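Local coordinates for protein ATP-dependent DNA helicase PIF1 (Candida albicans, PDB 7OTJ) that couples ATP hydrolysis to 5'-3' unwinding of DNA, probably resolving G-quadruplexes and forked RNA-DNA hybrids to keep the nuclear and mitochondrial genomes stable, at residues L186-F190 / R191-D195; A476-A479 / L480-V484. All blocks are in the same frame, centred on the assembly; numbering follows the deposited sequence.

Interaction 1 of 2, residues L186-F190 / R191-D195; sequences LKEIF and RQKGD. With ADP (adenosine-5'-diphosphate), chain E; ALF (tetrafluoroaluminate ion), chain F.
Lys193 NZ meets Glu188 OE1 at 2.7 Å in a salt bridge, on the lone pair turned away from the other carboxylate oxygen. The bridge spans the Ile-Phe-Arg-Gln sequence, which matches helicase motif IV of superfamily 1. Two overlapping type I turns shape this loop, Phe190 to Lys193 and Gln192 to Asp195. In the first, Lys193 N bonds to Phe190 O at 3.2 Å. The Phe190 ring lies over the adenine of ADP, with ADP C6 3.4 Å above the ring plane and near its centre. Glu188 CG sits over the opposite face, toward the rim. Arg191 goes to the other end of the nucleotide. Its CG is anti to the backbone N (chi1 -179°), and the chain bends at chi3 to bring the guanidinium edge-on to the tetrafluoroaluminate. Thr459 OG1 holds Arg191 NE. The aluminium lies between ADP O3B and water 1, an in-line geometry that mimics the transition state of ATP hydrolysis. Arg191 reaches the place of the gamma phosphate, consistent with stabilising it during transfer. NH1 of Arg191 bonds to F2 at 2.7 Å. NH2 of Arg191 bonds to F4, also at 2.7 Å, and more weakly to ADP O3B at 3.1 Å.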
# COMPACT_ATOMS: atom_id res chain seq x y z
N LEU A 186 -9.58 -5.25 -18.07
CA LEU A 186 -8.42 -4.92 -18.88
C LEU A 186 -7.63 -6.19 -19.18
O LEU A 186 -7.41 -7.03 -18.30
CB LEU A 186 -7.53 -3.92 -18.14
CG LEU A 186 -8.06 -2.51 -17.91
CD1 LEU A 186 -7.02 -1.67 -17.19
CD2 LEU A 186 -8.42 -1.87 -19.24
N LYS A 187 -7.16 -6.32 -20.43
CA LYS A 187 -6.54 -7.57 -20.87
C LYS A 187 -5.07 -7.45 -21.26
O LYS A 187 -4.38 -8.47 -21.25
CB LYS A 187 -7.31 -8.17 -22.06
CG LYS A 187 -8.61 -8.87 -21.68
CD LYS A 187 -9.74 -8.48 -22.62
CE LYS A 187 -9.40 -8.80 -24.07
NZ LYS A 187 -10.51 -8.46 -25.00
N GLU A 188 -4.58 -6.26 -21.58
CA GLU A 188 -3.21 -6.09 -22.06
C GLU A 188 -2.26 -5.84 -20.90
O GLU A 188 -2.39 -4.84 -20.19
CB GLU A 188 -3.14 -4.95 -23.07
CG GLU A 188 -1.74 -4.65 -23.58
CD GLU A 188 -1.71 -3.42 -24.48
OE1 GLU A 188 -0.70 -3.25 -25.21
OE2 GLU A 188 -2.68 -2.64 -24.47
N ILE A 189 -1.27 -6.72 -20.74
CA ILE A 189 -0.31 -6.63 -19.64
C ILE A 189 0.86 -5.75 -20.10
O ILE A 189 1.48 -6.03 -21.13
CB ILE A 189 0.16 -8.02 -19.21
CG1 ILE A 189 -0.96 -8.74 -18.46
CG2 ILE A 189 1.42 -7.95 -18.35
CD1 ILE A 189 -0.62 -10.15 -18.07
N PHE A 190 1.12 -4.68 -19.35
CA PHE A 190 2.19 -3.73 -19.66
C PHE A 190 3.47 -3.98 -18.89
O PHE A 190 4.56 -3.76 -19.43
CB PHE A 190 1.71 -2.30 -19.38
CG PHE A 190 0.63 -1.81 -20.31
CD1 PHE A 190 0.92 -1.46 -21.62
CD2 PHE A 190 -0.68 -1.70 -19.87
CE1 PHE A 190 -0.07 -1.02 -22.48
CE2 PHE A 190 -1.68 -1.25 -20.72
CZ PHE A 190 -1.37 -0.92 -22.03
N ARG A 191 3.38 -4.39 -17.61
CA ARG A 191 4.57 -4.46 -16.77
C ARG A 191 5.63 -5.41 -17.33
O ARG A 191 6.82 -5.11 -17.29
CB ARG A 191 4.18 -4.88 -15.34
CG ARG A 191 5.36 -4.94 -14.40
CD ARG A 191 4.95 -5.25 -12.97
NE ARG A 191 4.09 -4.23 -12.39
CZ ARG A 191 2.92 -4.46 -11.81
NH1 ARG A 191 2.43 -5.69 -11.72
NH2 ARG A 191 2.24 -3.45 -11.29
N GLN A 192 5.21 -6.57 -17.86
CA GLN A 192 6.15 -7.53 -18.42
C GLN A 192 6.01 -7.65 -19.94
O GLN A 192 6.37 -8.68 -20.52
CB GLN A 192 5.97 -8.90 -17.76
CG GLN A 192 6.07 -8.91 -16.23
CD GLN A 192 4.76 -8.57 -15.53
OE1 GLN A 192 3.74 -8.35 -16.18
NE2 GLN A 192 4.79 -8.51 -14.21
N LYS A 193 5.53 -6.58 -20.60
CA LYS A 193 5.11 -6.68 -21.99
C LYS A 193 6.21 -7.19 -22.91
O LYS A 193 5.93 -7.81 -23.94
CB LYS A 193 4.61 -5.32 -22.48
CG LYS A 193 3.92 -5.36 -23.84
CD LYS A 193 3.29 -4.02 -24.18
CE LYS A 193 2.45 -4.11 -25.44
NZ LYS A 193 1.33 -5.09 -25.29
N GLY A 194 7.48 -6.97 -22.54
CA GLY A 194 8.57 -7.35 -23.41
C GLY A 194 8.79 -8.84 -23.53
O GLY A 194 9.44 -9.29 -24.48
N ASP A 195 8.27 -9.62 -22.59
CA ASP A 195 8.62 -11.04 -22.48
C ASP A 195 7.33 -11.85 -22.43
O ASP A 195 6.76 -12.05 -21.35
CB ASP A 195 9.47 -11.27 -21.24
CG ASP A 195 9.96 -12.70 -21.12
OD1 ASP A 195 9.63 -13.54 -21.99
OD2 ASP A 195 10.68 -12.97 -20.14
PB ADP E . -1.81 -2.55 -12.26
O1B ADP E . -2.93 -3.21 -13.03
O2B ADP E . -2.24 -1.48 -11.28
O3B ADP E . -0.79 -3.52 -11.72
PA ADP E . -0.02 -0.47 -13.05
O1A ADP E . -0.89 0.75 -13.20
O2A ADP E . 0.80 -0.68 -11.81
O3A ADP E . -0.95 -1.76 -13.37
O5' ADP E . 0.98 -0.56 -14.30
C5' ADP E . 2.18 -1.31 -14.20
C4' ADP E . 3.18 -0.76 -15.21
O4' ADP E . 2.56 -0.71 -16.50
C3' ADP E . 3.58 0.65 -14.84
O3' ADP E . 5.00 0.71 -14.74
C2' ADP E . 3.12 1.53 -15.99
O2' ADP E . 4.14 2.47 -16.34
C1' ADP E . 2.85 0.55 -17.12
N9 ADP E . 1.67 0.97 -17.90
C8 ADP E . 0.41 1.05 -17.44
N7 ADP E . -0.43 1.47 -18.42
C5 ADP E . 0.30 1.67 -19.53
C6 ADP E . 0.03 2.11 -20.92
N6 ADP E . -1.22 2.44 -21.32
N1 ADP E . 1.09 2.18 -21.77
C2 ADP E . 2.33 1.86 -21.37
N3 ADP E . 2.64 1.45 -20.13
C4 ADP E . 1.69 1.34 -19.18
AL ALF F . -1.03 -4.54 -9.74
F1 ALF F . -2.03 -3.33 -8.90
F2 ALF F . -0.01 -5.74 -10.59
F3 ALF F . -2.53 -5.30 -10.32
F4 ALF F . 0.49 -3.73 -9.24
O HOH W 1 -1.31 -5.63 -7.60

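Interaction 2 of 2, residues A476-A479 / L480-V484; sequences AYVA and LSRAV. With ALF (tetrafluoroaluminate ion), chain F.
Ser481 lies over one face of the Tyr477 ring, with its OG 4.2 Å above the plane and over the ring centre. The Arg482 guanidinium is met at its edges, near its plane, by Val478 O and by the tetrafluoroaluminate. These residues lie on helix 475-481 and the residues that follow it. The sequence Tyr-Val-Ala-Leu-Ser-Arg matches helicase motif VI of superfamily 1. It falls in a region predicted to bind DNA, though its nearest atom is about 11 Å from the bound nucleic acid. The chain of Arg482 folds back, bent at chi2 (-55°) and chi3 (93°), and this turns NE to the helix carbonyl. NE of Arg482 donates to Val478 O at 2.8 Å, with CG1 of Val478 alongside, 3.9 Å from NE of Arg482. Arg482 NH2 also reaches Ser481 OG at 3.2 Å. Together these bonds limit rotation of the guanidinium and present its outer edge to the ion. Arg482 NH1 bonds to F4 at 2.6 Å, and Arg482 NH2 bonds to F2 at 2.8 Å. The position suits an arginine finger, probably stabilising negative charge that builds up during hydrolysis. Farther back, the helix keeps its backbone bonding, and Leu480 N bonds to Ala476 O at 2.8 Å. Tyr477 OH turns to the P-loop, where it accepts from Ala27 N. Helix 475-481 is the middle of a beta-alpha-beta unit between strands 463-466 and 489-492. Ala479 and Leu480 rest on Val465 of the first strand, Val478 and Ala479 pack on Ile452 of helix 452-455, and Leu480 and Ser481 touch Leu202 of helix 196-204.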
# COMPACT_ATOMS: atom_id res chain seq x y z
N ALA A 476 2.08 -15.94 -3.94
CA ALA A 476 3.11 -16.20 -4.94
C ALA A 476 2.87 -15.35 -6.19
O ALA A 476 3.80 -14.71 -6.70
CB ALA A 476 3.16 -17.70 -5.28
N TYR A 477 1.63 -15.32 -6.67
CA TYR A 477 1.32 -14.56 -7.89
C TYR A 477 1.67 -13.08 -7.74
O TYR A 477 2.29 -12.49 -8.63
CB TYR A 477 -0.15 -14.72 -8.26
CG TYR A 477 -0.52 -13.87 -9.45
CD1 TYR A 477 0.10 -14.06 -10.68
CD2 TYR A 477 -1.48 -12.86 -9.35
CE1 TYR A 477 -0.21 -13.27 -11.77
CE2 TYR A 477 -1.80 -12.08 -10.43
CZ TYR A 477 -1.17 -12.28 -11.64
OH TYR A 477 -1.49 -11.50 -12.72
N VAL A 478 1.24 -12.45 -6.64
CA VAL A 478 1.59 -11.05 -6.38
C VAL A 478 3.10 -10.87 -6.36
O VAL A 478 3.65 -9.97 -7.01
CB VAL A 478 0.94 -10.56 -5.08
CG1 VAL A 478 1.45 -9.18 -4.71
CG2 VAL A 478 -0.56 -10.52 -5.22
N ALA A 479 3.80 -11.74 -5.63
CA ALA A 479 5.25 -11.61 -5.49
C ALA A 479 5.94 -11.70 -6.84
O ALA A 479 6.71 -10.81 -7.22
CB ALA A 479 5.79 -12.69 -4.54
N LEU A 480 5.67 -12.77 -7.58
CA LEU A 480 6.37 -12.95 -8.85
C LEU A 480 5.95 -11.92 -9.90
O LEU A 480 6.75 -11.63 -10.79
CB LEU A 480 6.14 -14.37 -9.36
CG LEU A 480 6.60 -15.46 -8.37
CD1 LEU A 480 6.32 -16.87 -8.88
CD2 LEU A 480 8.08 -15.28 -8.04
N SER A 481 4.76 -11.34 -9.79
CA SER A 481 4.29 -10.40 -10.80
C SER A 481 4.73 -8.97 -10.56
O SER A 481 4.41 -8.09 -11.36
CB SER A 481 2.76 -10.45 -10.90
OG SER A 481 2.16 -10.27 -9.64
N ARG A 482 5.47 -8.71 -9.47
CA ARG A 482 6.05 -7.39 -9.26
C ARG A 482 7.17 -7.09 -10.26
O ARG A 482 7.46 -5.91 -10.50
CB ARG A 482 6.61 -7.26 -7.84
CG ARG A 482 5.61 -7.51 -6.72
CD ARG A 482 4.40 -6.63 -6.85
NE ARG A 482 3.32 -7.26 -7.58
CZ ARG A 482 2.30 -6.60 -8.12
NH1 ARG A 482 2.22 -5.28 -8.05
NH2 ARG A 482 1.35 -7.28 -8.75
N ALA A 483 7.79 -8.12 -10.83
CA ALA A 483 8.97 -7.93 -11.65
C ALA A 483 8.63 -7.41 -13.04
O ALA A 483 7.64 -7.83 -13.65
CB ALA A 483 9.75 -9.25 -11.77
N VAL A 484 9.45 -6.48 -13.52
CA VAL A 484 9.35 -6.04 -14.91
C VAL A 484 9.78 -7.16 -15.86
O VAL A 484 9.12 -7.43 -16.86
CB VAL A 484 10.19 -4.77 -15.11
CG1 VAL A 484 10.32 -4.42 -16.59
CG2 VAL A 484 9.57 -3.61 -14.33
AL ALF F . -1.03 -4.54 -9.74
F1 ALF F . -2.03 -3.33 -8.90
F2 ALF F . -0.01 -5.74 -10.59
F3 ALF F . -2.53 -5.30 -10.32
F4 ALF F . 0.49 -3.73 -9.24
O HOH W 1 -1.31 -5.63 -7.60

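Along the chain, interaction 1 comes first, in the loop after strand 182-186 at the edge of the six-stranded parallel sheet, and leads into helix 196-204. Interaction 2 comes much later, on helix 475-481, which packs against the four-stranded parallel sheet, and the residues just after it. Both are local: interaction 1 closes a short loop of two overlapping turns, and neither closes a long one. They run in series, without nesting or crossing. In space they meet: Gln192 NE2 lies 3.0 Å from Ala483 O, and Arg191 NH1 3.1 Å from Ser481 O, both probable hydrogen bonds. Both share the tetrafluoroaluminate, so two RecA-like domains close over one nucleotide site, as in other superfamily 1 helicases.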